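Local coordinates for protein NADP-dependent alcohol dehydrogenase 6 (Saccharomyces cerevisiae, PDB 1PIW) that reduces a broad range of aromatic and aliphatic aldehydes to alcohols with NADPH, as a zinc-dependent, homodimeric medium-chain dehydrogenase, at residues A251-D256 with Q280-S285; G270-I275 with V294-S299; E233-E238 with F259-K264. One frame throughout, in Å; residues are numbered along the deposited sequence.

Interaction 1: residues A251-D256 with Q280-S285; sequences ASSLTD and QHEMLS. With NAP (NADP nicotinamide-adenine-dinucleotide phosphate), chain E.
The carboxylate of Glu282 grips two successive residues of the loop 251-256, one oxygen for each. OE1 of Glu282 accepts from the hydroxyl OG of Ser253 at 2.6 Å, using the lone pair on the side of its sister oxygen. OE2 of Glu282 takes the backbone N of Leu254 at 3.2 Å, also on its syn side and only 16° out of the carboxylate plane. The chain of Glu282 is extended beyond CG and reaches straight across to the loop, while Ser253 answers with OG anti to its backbone N (chi1 -176°). The two bonds together fix the turn of the carboxylate. Thr255 crosses the glutamate at about a right angle and lays its methyl CG2 3.4 Å from OE1 of Glu282, while its hydroxyl serves the cofactor: OG1 of Thr255 accepts from N6A of the NADP adenine at 3.2 Å. With an alanine in place of Glu282, the Ser253 hydroxyl and the Leu254 amide would probably lose their shared acceptor, and this turn of the adenine-binding loop would be freer to shift. Two backbone amides of the same loop add to the hold on the cofactor. Ser252 N donates to the ribose oxygen O4B of NADP at 3.2 Å, and Asp256 N makes a weak bond to N1A of the adenine. Further out the contact becomes apolar: CD1 of Leu254 meets CD1 of Leu284 at 3.5 Å, and Phe259 packs against both leucines. At the subunit interface, Ser285 bonds through OG to Ser285 of the second subunit. A loop that leaves a parallel strand, here 244-249, and wraps the adenosine half of a dinucleotide is characteristic of the Rossmann fold.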
loop_
_atom_site.group_PDB
_atom_site.type_symbol
_atom_site.label_atom_id
_atom_site.label_comp_id
_atom_site.label_asym_id
_atom_site.label_seq_id
_atom_site.Cartn_x
_atom_site.Cartn_y
_atom_site.Cartn_z
ATOM N N ALA A 251 -8.316 -14.678 -4.104
ATOM C CA ALA A 251 -7.960 -16.058 -4.407
ATOM C C ALA A 251 -7.735 -16.922 -3.149
ATOM O O ALA A 251 -7.353 -16.405 -2.099
ATOM C CB ALA A 251 -6.716 -16.072 -5.280
ATOM N N SER A 252 -7.986 -18.231 -3.268
ATOM C CA SER A 252 -7.789 -19.196 -2.170
ATOM C C SER A 252 -6.301 -19.459 -1.966
ATOM O O SER A 252 -5.879 -19.941 -0.908
ATOM C CB SER A 252 -8.459 -20.540 -2.482
ATOM O OG SER A 252 -9.866 -20.452 -2.434
ATOM N N SER A 253 -5.521 -19.169 -3.004
ATOM C CA SER A 253 -4.078 -19.344 -2.984
ATOM C C SER A 253 -3.481 -18.161 -3.740
ATOM O O SER A 253 -4.217 -17.403 -4.384
ATOM C CB SER A 253 -3.692 -20.666 -3.650
ATOM O OG SER A 253 -2.298 -20.902 -3.561
ATOM N N LEU A 254 -2.163 -17.986 -3.650
ATOM C CA LEU A 254 -1.488 -16.869 -4.315
ATOM C C LEU A 254 -0.459 -17.315 -5.341
ATOM O O LEU A 254 0.231 -16.484 -5.948
ATOM C CB LEU A 254 -0.801 -15.967 -3.285
ATOM C CG LEU A 254 -1.714 -15.149 -2.376
ATOM C CD1 LEU A 254 -0.867 -14.179 -1.588
ATOM C CD2 LEU A 254 -2.756 -14.400 -3.203
ATOM N N THR A 255 -0.369 -18.629 -5.529
ATOM C CA THR A 255 0.574 -19.236 -6.461
ATOM C C THR A 255 0.287 -18.825 -7.909
ATOM O O THR A 255 1.205 -18.509 -8.663
ATOM C CB THR A 255 0.544 -20.775 -6.315
ATOM O OG1 THR A 255 -0.780 -21.265 -6.575
ATOM C CG2 THR A 255 0.950 -21.176 -4.893
ATOM N N ASP A 256 -0.982 -18.829 -8.299
ATOM C CA ASP A 256 -1.350 -18.411 -9.652
ATOM C C ASP A 256 -1.749 -16.930 -9.625
ATOM O O ASP A 256 -2.871 -16.579 -9.989
ATOM C CB ASP A 256 -2.529 -19.242 -10.188
ATOM C CG ASP A 256 -2.122 -20.646 -10.628
ATOM O OD1 ASP A 256 -3.031 -21.434 -10.991
ATOM O OD2 ASP A 256 -0.907 -20.956 -10.614
ATOM N N GLN A 280 -0.513 -22.277 5.178
ATOM C CA GLN A 280 0.566 -21.741 5.990
ATOM C C GLN A 280 1.889 -21.721 5.226
ATOM O O GLN A 280 2.811 -20.996 5.590
ATOM C CB GLN A 280 0.724 -22.602 7.230
ATOM C CG GLN A 280 1.257 -23.969 6.900
ATOM C CD GLN A 280 0.971 -24.968 7.976
ATOM O OE1 GLN A 280 1.243 -24.720 9.147
ATOM N NE2 GLN A 280 0.424 -26.120 7.588
ATOM N N HIS A 281 1.981 -22.519 4.167
ATOM C CA HIS A 281 3.207 -22.590 3.375
ATOM C C HIS A 281 3.136 -21.797 2.081
ATOM O O HIS A 281 3.140 -22.372 0.990
ATOM C CB HIS A 281 3.549 -24.052 3.059
ATOM C CG HIS A 281 3.750 -24.896 4.276
ATOM N ND1 HIS A 281 4.773 -24.674 5.171
ATOM C CD2 HIS A 281 3.034 -25.934 4.770
ATOM C CE1 HIS A 281 4.678 -25.537 6.167
ATOM N NE2 HIS A 281 3.630 -26.312 5.948
ATOM N N GLU A 282 3.076 -20.479 2.210
ATOM C CA GLU A 282 3.022 -19.591 1.056
ATOM C C GLU A 282 3.344 -18.168 1.487
ATOM O O GLU A 282 3.050 -17.757 2.614
ATOM C CB GLU A 282 1.634 -19.597 0.405
ATOM C CG GLU A 282 1.251 -20.855 -0.356
ATOM C CD GLU A 282 0.040 -20.637 -1.249
ATOM O OE1 GLU A 282 -0.470 -21.627 -1.806
ATOM O OE2 GLU A 282 -0.396 -19.474 -1.401
ATOM N N MET A 283 3.940 -17.416 0.575
ATOM C CA MET A 283 4.289 -16.033 0.851
ATOM C C MET A 283 3.683 -15.108 -0.215
ATOM O O MET A 283 3.193 -15.559 -1.256
ATOM C CB MET A 283 5.815 -15.876 0.870
ATOM C CG MET A 283 6.540 -16.787 1.852
ATOM S SD MET A 283 6.151 -16.426 3.564
ATOM C CE MET A 283 6.794 -14.758 3.690
ATOM N N LEU A 284 3.689 -13.811 0.062
ATOM C CA LEU A 284 3.193 -12.847 -0.904
ATOM C C LEU A 284 4.487 -12.314 -1.536
ATOM O O LEU A 284 5.193 -11.494 -0.937
ATOM C CB LEU A 284 2.406 -11.738 -0.191
ATOM C CG LEU A 284 1.766 -10.668 -1.078
ATOM C CD1 LEU A 284 1.068 -11.328 -2.245
ATOM C CD2 LEU A 284 0.793 -9.833 -0.266
ATOM N N SER A 285 4.815 -12.803 -2.732
ATOM C CA SER A 285 6.050 -12.400 -3.400
ATOM C C SER A 285 5.927 -11.490 -4.625
ATOM O O SER A 285 5.025 -11.642 -5.461
ATOM C CB SER A 285 6.852 -13.645 -3.775
ATOM O OG SER A 285 7.228 -14.368 -2.617
HETATM P PA NAP E . -13.598 -19.933 -2.728
HETATM O O1A NAP E . -12.740 -20.747 -1.944
HETATM O O2A NAP E . -15.068 -20.205 -3.055
HETATM O O5B NAP E . -12.872 -19.670 -4.128
HETATM C C5B NAP E . -11.528 -19.117 -4.126
HETATM C C4B NAP E . -11.410 -18.634 -5.582
HETATM O O4B NAP E . -10.058 -18.002 -5.758
HETATM C C3B NAP E . -11.422 -19.734 -6.681
HETATM O O3B NAP E . -12.777 -19.899 -7.129
HETATM C C2B NAP E . -10.470 -19.186 -7.726
HETATM O O2B NAP E . -11.050 -18.229 -8.605
HETATM C C1B NAP E . -9.344 -18.528 -6.880
HETATM N N9A NAP E . -8.267 -19.522 -6.608
HETATM C C8A NAP E . -8.251 -20.754 -5.977
HETATM N N7A NAP E . -7.060 -21.343 -5.950
HETATM C C5A NAP E . -6.237 -20.440 -6.608
HETATM C C6A NAP E . -4.853 -20.512 -6.897
HETATM N N6A NAP E . -4.013 -21.510 -6.585
HETATM N N1A NAP E . -4.279 -19.436 -7.584
HETATM C C2A NAP E . -5.057 -18.334 -7.965
HETATM N N3A NAP E . -6.422 -18.230 -7.698
HETATM C C4A NAP E . -6.973 -19.311 -7.014
HETATM O O3 NAP E . -13.626 -18.465 -2.173
HETATM P PN NAP E . -13.486 -17.837 -0.749
HETATM O O1N NAP E . -14.206 -18.630 0.251
HETATM O O2N NAP E . -13.905 -16.440 -0.922
HETATM O O5D NAP E . -11.949 -17.957 -0.484
HETATM C C5D NAP E . -11.515 -17.864 0.876
HETATM C C4D NAP E . -10.196 -17.179 0.895
HETATM O O4D NAP E . -10.404 -15.886 1.513
HETATM C C3D NAP E . -9.170 -17.927 1.783
HETATM O O3D NAP E . -7.845 -17.909 1.221
HETATM C C2D NAP E . -9.283 -17.207 3.107
HETATM O O2D NAP E . -8.116 -17.298 3.884
HETATM C C1D NAP E . -9.579 -15.803 2.722
HETATM P P2B NAP E . -10.720 -18.146 -10.171
HETATM O O1X NAP E . -9.441 -17.338 -10.278
HETATM O O2X NAP E . -10.546 -19.576 -10.517
HETATM O O3X NAP E . -11.883 -17.432 -10.782
#

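Interaction 2: residues G270-I275 with V294-S299; sequences GRIVSI and VSISYS
The ring of Tyr298 meets the end of the neighbouring strand obliquely, with CD1 3.6 Å from Ser274 O and CE1 4.1 Å from Ile275 O. It is set there by CG lying anti to the backbone N of Tyr298 (chi1 168°), and Ile277 packs against it. The other flat group, the guanidinium of Arg271, leads away from the pair; it is the aliphatic part of that chain that makes the contact, CG lying beside OG of Ser295. Its NH1 is held by Asn175 OD1. The backbones are joined by a parallel ladder of five hydrogen bonds. Ile272 is bound through both its polar backbone atoms, N donating to Ser295 O at 2.6 Å and O accepting from Ser297 N at 2.8 Å; Ser274 repeats the pattern with Ser297 O and Ser299 N, and Ser295 N reaches Gly270 O in the carbonyl plane. On the face of Ile272 and Ile296, CG1 of Ile272 crosses CG1 of Val294 at 3.9 Å, with Met262 and Met266 packed against Ile272. On the face of Val273 and Ser297, the two methyls of Val273 divide the work: CG1, anti to the backbone N, meets CB of Ser299 at 3.6 Å, and CG2 lies 3.5 Å from OG of Ser297. Pro171 of helix 161-174 covers Val273 and Ser299. The strand directions are twisted by 23°. Ile296 and Ser297 pair in an antiparallel ladder with a strand of the second subunit, so the sheet runs on across the interface. Within the subunit this is the last strand pair at one edge of the six-stranded parallel Rossmann sheet, whose NADP-binding residues Ile275, Tyr298 and Ser299 gather at the strands' C-terminal ends, as in the medium-chain alcohol dehydrogenases.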
loop_
_atom_site.group_PDB
_atom_site.type_symbol
_atom_site.label_atom_id
_atom_site.label_comp_id
_atom_site.label_asym_id
_atom_site.label_seq_id
_atom_site.Cartn_x
_atom_site.Cartn_y
_atom_site.Cartn_z
ATOM N N GLY A 270 -2.989 4.078 -7.233
ATOM C CA GLY A 270 -3.871 2.928 -7.127
ATOM C C GLY A 270 -3.477 2.045 -5.964
ATOM O O GLY A 270 -2.348 2.128 -5.467
ATOM N N ARG A 271 -4.391 1.185 -5.532
ATOM C CA ARG A 271 -4.094 0.321 -4.405
ATOM C C ARG A 271 -4.519 -1.125 -4.604
ATOM O O ARG A 271 -5.621 -1.417 -5.077
ATOM C CB ARG A 271 -4.758 0.862 -3.134
ATOM C CG ARG A 271 -4.544 2.347 -2.875
ATOM C CD ARG A 271 -5.167 2.741 -1.546
ATOM N NE ARG A 271 -5.296 4.185 -1.382
ATOM C CZ ARG A 271 -5.855 4.773 -0.325
ATOM N NH1 ARG A 271 -6.335 4.045 0.675
ATOM N NH2 ARG A 271 -5.953 6.093 -0.272
ATOM N N ILE A 272 -3.623 -2.025 -4.215
ATOM C CA ILE A 272 -3.863 -3.447 -4.300
ATOM C C ILE A 272 -4.047 -3.957 -2.878
ATOM O O ILE A 272 -3.175 -3.799 -2.027
ATOM C CB ILE A 272 -2.670 -4.158 -4.980
ATOM C CG1 ILE A 272 -2.426 -3.516 -6.352
ATOM C CG2 ILE A 272 -2.953 -5.640 -5.132
ATOM C CD1 ILE A 272 -1.414 -4.225 -7.225
ATOM N N VAL A 273 -5.209 -4.530 -2.611
ATOM C CA VAL A 273 -5.494 -5.077 -1.300
ATOM C C VAL A 273 -5.870 -6.535 -1.455
ATOM O O VAL A 273 -6.871 -6.870 -2.078
ATOM C CB VAL A 273 -6.653 -4.354 -0.612
ATOM C CG1 VAL A 273 -6.941 -5.008 0.724
ATOM C CG2 VAL A 273 -6.300 -2.910 -0.411
ATOM N N SER A 274 -5.036 -7.398 -0.897
ATOM C CA SER A 274 -5.249 -8.828 -0.946
ATOM C C SER A 274 -6.083 -9.192 0.258
ATOM O O SER A 274 -5.879 -8.683 1.363
ATOM C CB SER A 274 -3.919 -9.551 -0.898
ATOM O OG SER A 274 -4.087 -10.835 -0.357
ATOM N N ILE A 275 -7.026 -10.088 0.036
ATOM C CA ILE A 275 -7.939 -10.516 1.076
ATOM C C ILE A 275 -7.688 -11.943 1.554
ATOM O O ILE A 275 -8.199 -12.360 2.598
ATOM C CB ILE A 275 -9.384 -10.364 0.545
ATOM C CG1 ILE A 275 -10.046 -9.181 1.255
ATOM C CG2 ILE A 275 -10.144 -11.694 0.595
ATOM C CD1 ILE A 275 -9.758 -9.094 2.740
ATOM N N VAL A 294 2.039 2.675 -6.452
ATOM C CA VAL A 294 0.983 1.694 -6.204
ATOM C C VAL A 294 1.214 1.120 -4.817
ATOM O O VAL A 294 2.342 0.802 -4.458
ATOM C CB VAL A 294 1.017 0.538 -7.228
ATOM C CG1 VAL A 294 0.281 -0.666 -6.691
ATOM C CG2 VAL A 294 0.358 0.970 -8.501
ATOM N N SER A 295 0.154 0.986 -4.034
ATOM C CA SER A 295 0.304 0.450 -2.692
ATOM C C SER A 295 -0.328 -0.918 -2.556
ATOM O O SER A 295 -1.470 -1.129 -2.977
ATOM C CB SER A 295 -0.327 1.399 -1.667
ATOM O OG SER A 295 -1.721 1.567 -1.886
ATOM N N ILE A 296 0.413 -1.853 -1.971
ATOM C CA ILE A 296 -0.116 -3.194 -1.754
ATOM C C ILE A 296 -0.330 -3.366 -0.254
ATOM O O ILE A 296 0.467 -2.883 0.547
ATOM C CB ILE A 296 0.859 -4.280 -2.240
ATOM C CG1 ILE A 296 0.185 -5.647 -2.153
ATOM C CG2 ILE A 296 2.106 -4.285 -1.381
ATOM C CD1 ILE A 296 1.073 -6.790 -2.565
ATOM N N SER A 297 -1.417 -4.031 0.124
ATOM C CA SER A 297 -1.708 -4.260 1.533
ATOM C C SER A 297 -2.681 -5.412 1.721
ATOM O O SER A 297 -3.451 -5.741 0.825
ATOM C CB SER A 297 -2.304 -3.011 2.169
ATOM O OG SER A 297 -3.706 -2.988 1.979
ATOM N N TYR A 298 -2.631 -6.004 2.911
ATOM C CA TYR A 298 -3.468 -7.126 3.312
ATOM C C TYR A 298 -4.644 -6.630 4.161
ATOM O O TYR A 298 -4.488 -5.688 4.925
ATOM C CB TYR A 298 -2.629 -8.111 4.138
ATOM C CG TYR A 298 -3.471 -9.155 4.839
ATOM C CD1 TYR A 298 -4.127 -10.140 4.107
ATOM C CD2 TYR A 298 -3.676 -9.112 6.231
ATOM C CE1 TYR A 298 -4.970 -11.054 4.724
ATOM C CE2 TYR A 298 -4.528 -10.026 6.863
ATOM C CZ TYR A 298 -5.176 -10.998 6.092
ATOM O OH TYR A 298 -6.052 -11.908 6.653
ATOM N N SER A 299 -5.810 -7.264 4.047
ATOM C CA SER A 299 -6.971 -6.843 4.834
ATOM C C SER A 299 -7.693 -7.992 5.529
ATOM O O SER A 299 -7.840 -9.083 4.972
ATOM C CB SER A 299 -7.966 -6.090 3.952
ATOM O OG SER A 299 -9.160 -5.806 4.661
#

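Interaction 3: residues E233-E238 with F259-K264; sequences EGDWGE and FNIMPK
Trp236, Ile261 and Lys264 account for most of this contact, in which the capped start of the short helix 236-239 meets the segment leading into strand 266-267, at the periphery of the Rossmann domain. Ile261 drives its branch methyl CG2 at the first turn of the helix. That methyl, anti to the backbone N of Ile261, stands 3.3 Å from Gly237 N, while CD1 of the Trp236 indole lies further off at 4.4 Å. Gly237 has no side chain, so the methyl can come right up to the backbone; a CB there would probably run into it. The six-membered part of the indole turns instead to Met262. The two side chains lie alongside one another and point the same way, CH2 of Trp236 resting 3.6 Å from CG of Met262. Phe244 also touches the tryptophan, and Ile247 and Val249 the methionine, which ties the pair to strand 244-249. Asp235 occupies the N-cap and accepts from Glu238 N through OD1, although the position of that oxygen is less certain than the rest. No hydrogen bond joins the two segments, so apolar and van der Waals contact carries the interface. Lys264 works on the remaining side, its chain extended as far as CE and bent only at the last torsion (chi4 67°). It lays its aliphatic part along the helix backbone: CB of Lys264 sits 3.2 Å from Gly237 O, and CD of Lys264 is 3.5 Å from Glu238 N.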
loop_
_atom_site.group_PDB
_atom_site.type_symbol
_atom_site.label_atom_id
_atom_site.label_comp_id
_atom_site.label_asym_id
_atom_site.label_seq_id
_atom_site.Cartn_x
_atom_site.Cartn_y
_atom_site.Cartn_z
ATOM N N GLU A 233 -3.807 -13.763 -21.587
ATOM C CA GLU A 233 -3.274 -12.420 -21.824
ATOM C C GLU A 233 -1.769 -12.232 -21.994
ATOM O O GLU A 233 -1.336 -11.255 -22.614
ATOM C CB GLU A 233 -3.793 -11.474 -20.743
ATOM C CG GLU A 233 -5.266 -11.111 -20.901
ATOM C CD GLU A 233 -5.510 -10.167 -22.070
ATOM O OE1 GLU A 233 -6.653 -9.671 -22.212
ATOM O OE2 GLU A 233 -4.558 -9.919 -22.844
ATOM N N GLY A 234 -0.968 -13.136 -21.445
ATOM C CA GLY A 234 0.475 -13.014 -21.606
ATOM C C GLY A 234 1.129 -11.878 -20.843
ATOM O O GLY A 234 2.343 -11.870 -20.644
ATOM N N ASP A 235 0.317 -10.910 -20.435
ATOM C CA ASP A 235 0.760 -9.754 -19.660
ATOM C C ASP A 235 -0.374 -8.748 -19.693
ATOM O O ASP A 235 -0.362 -7.789 -20.474
ATOM C CB ASP A 235 2.031 -9.121 -20.236
ATOM C CG ASP A 235 2.784 -8.282 -19.200
ATOM O OD1 ASP A 235 2.172 -7.366 -18.602
ATOM O OD2 ASP A 235 3.987 -8.542 -18.974
ATOM N N TRP A 236 -1.369 -8.989 -18.850
ATOM C CA TRP A 236 -2.517 -8.108 -18.787
ATOM C C TRP A 236 -2.140 -6.800 -18.117
ATOM O O TRP A 236 -2.773 -5.773 -18.356
ATOM C CB TRP A 236 -3.647 -8.773 -18.020
ATOM C CG TRP A 236 -3.284 -9.095 -16.622
ATOM C CD1 TRP A 236 -2.422 -10.063 -16.199
ATOM C CD2 TRP A 236 -3.790 -8.461 -15.444
ATOM N NE1 TRP A 236 -2.364 -10.080 -14.831
ATOM C CE2 TRP A 236 -3.197 -9.107 -14.339
ATOM C CE3 TRP A 236 -4.689 -7.412 -15.216
ATOM C CZ2 TRP A 236 -3.478 -8.736 -13.017
ATOM C CZ3 TRP A 236 -4.965 -7.047 -13.913
ATOM C CH2 TRP A 236 -4.362 -7.708 -12.827
ATOM N N GLY A 237 -1.119 -6.840 -17.265
ATOM C CA GLY A 237 -0.685 -5.620 -16.608
ATOM C C GLY A 237 -0.295 -4.654 -17.708
ATOM O O GLY A 237 -0.685 -3.487 -17.718
ATOM N N GLU A 238 0.477 -5.176 -18.651
ATOM C CA GLU A 238 0.949 -4.433 -19.807
ATOM C C GLU A 238 -0.243 -3.933 -20.613
ATOM O O GLU A 238 -0.300 -2.767 -21.000
ATOM C CB GLU A 238 1.814 -5.363 -20.666
ATOM C CG GLU A 238 2.239 -4.831 -22.017
ATOM C CD GLU A 238 3.187 -3.666 -21.902
ATOM O OE1 GLU A 238 4.143 -3.764 -21.099
ATOM O OE2 GLU A 238 2.981 -2.658 -22.620
ATOM N N PHE A 259 2.211 -10.863 -8.871
ATOM C CA PHE A 259 2.330 -9.559 -8.247
ATOM C C PHE A 259 3.518 -8.750 -8.800
ATOM O O PHE A 259 4.046 -7.857 -8.130
ATOM C CB PHE A 259 2.458 -9.731 -6.736
ATOM C CG PHE A 259 1.215 -10.259 -6.084
ATOM C CD1 PHE A 259 0.117 -9.438 -5.892
ATOM C CD2 PHE A 259 1.144 -11.586 -5.666
ATOM C CE1 PHE A 259 -1.033 -9.926 -5.293
ATOM C CE2 PHE A 259 -0.005 -12.086 -5.065
ATOM C CZ PHE A 259 -1.096 -11.253 -4.878
ATOM N N ASN A 260 3.925 -9.072 -10.027
ATOM C CA ASN A 260 5.030 -8.389 -10.692
ATOM C C ASN A 260 4.465 -7.717 -11.922
ATOM O O ASN A 260 5.160 -6.979 -12.626
ATOM C CB ASN A 260 6.093 -9.385 -11.144
ATOM C CG ASN A 260 6.559 -10.282 -10.029
ATOM O OD1 ASN A 260 7.128 -9.817 -9.040
ATOM N ND2 ASN A 260 6.319 -11.585 -10.177
ATOM N N ILE A 261 3.195 -8.003 -12.185
ATOM C CA ILE A 261 2.505 -7.445 -13.336
ATOM C C ILE A 261 1.373 -6.554 -12.864
ATOM O O ILE A 261 1.279 -5.391 -13.248
ATOM C CB ILE A 261 1.904 -8.562 -14.220
ATOM C CG1 ILE A 261 2.950 -9.641 -14.467
ATOM C CG2 ILE A 261 1.430 -7.989 -15.557
ATOM C CD1 ILE A 261 2.417 -10.834 -15.219
ATOM N N MET A 262 0.531 -7.108 -12.002
ATOM C CA MET A 262 -0.632 -6.399 -11.500
ATOM C C MET A 262 -0.467 -4.889 -11.343
ATOM O O MET A 262 -1.330 -4.110 -11.768
ATOM C CB MET A 262 -1.075 -7.005 -10.177
ATOM C CG MET A 262 -2.529 -6.788 -9.903
ATOM S SD MET A 262 -2.966 -7.405 -8.298
ATOM C CE MET A 262 -3.028 -9.190 -8.554
ATOM N N PRO A 263 0.643 -4.447 -10.735
ATOM C CA PRO A 263 0.863 -3.009 -10.547
ATOM C C PRO A 263 0.655 -2.137 -11.791
ATOM O O PRO A 263 0.081 -1.050 -11.705
ATOM C CB PRO A 263 2.284 -2.964 -10.017
ATOM C CG PRO A 263 2.335 -4.222 -9.161
ATOM C CD PRO A 263 1.707 -5.234 -10.085
ATOM N N LYS A 264 1.112 -2.623 -12.942
ATOM C CA LYS A 264 0.974 -1.899 -14.206
ATOM C C LYS A 264 -0.455 -1.424 -14.498
ATOM O O LYS A 264 -0.651 -0.312 -14.986
ATOM C CB LYS A 264 1.410 -2.769 -15.386
ATOM C CG LYS A 264 2.857 -3.214 -15.430
ATOM C CD LYS A 264 3.106 -3.870 -16.794
ATOM C CE LYS A 264 4.526 -4.395 -16.959
ATOM N NZ LYS A 264 4.816 -5.539 -16.045
#

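In the fold
The three contacts lie in the coenzyme-binding half of the subunit, with centres 15 to 17 Å apart, and they are joined by apolar side chains. Leu284 of interaction 1 touches interaction 2 through its CD2, 3.8 Å from CD1 of Ile296, and Phe259 of interaction 3 sets CZ 3.9 Å from CD2 of Leu254. Interactions 2 and 3 meet where CG2 of Ile272 lies 3.6 Å from SD of Met262. Their relation to NADP is graded: interaction 1 holds the adenine directly, interaction 2 brings the Ile275 side chain within about 4 Å of NADP and about 8 Å of a zinc ion, and in interaction 3 the Met262 side chain stays about 9 Å from the cofactor.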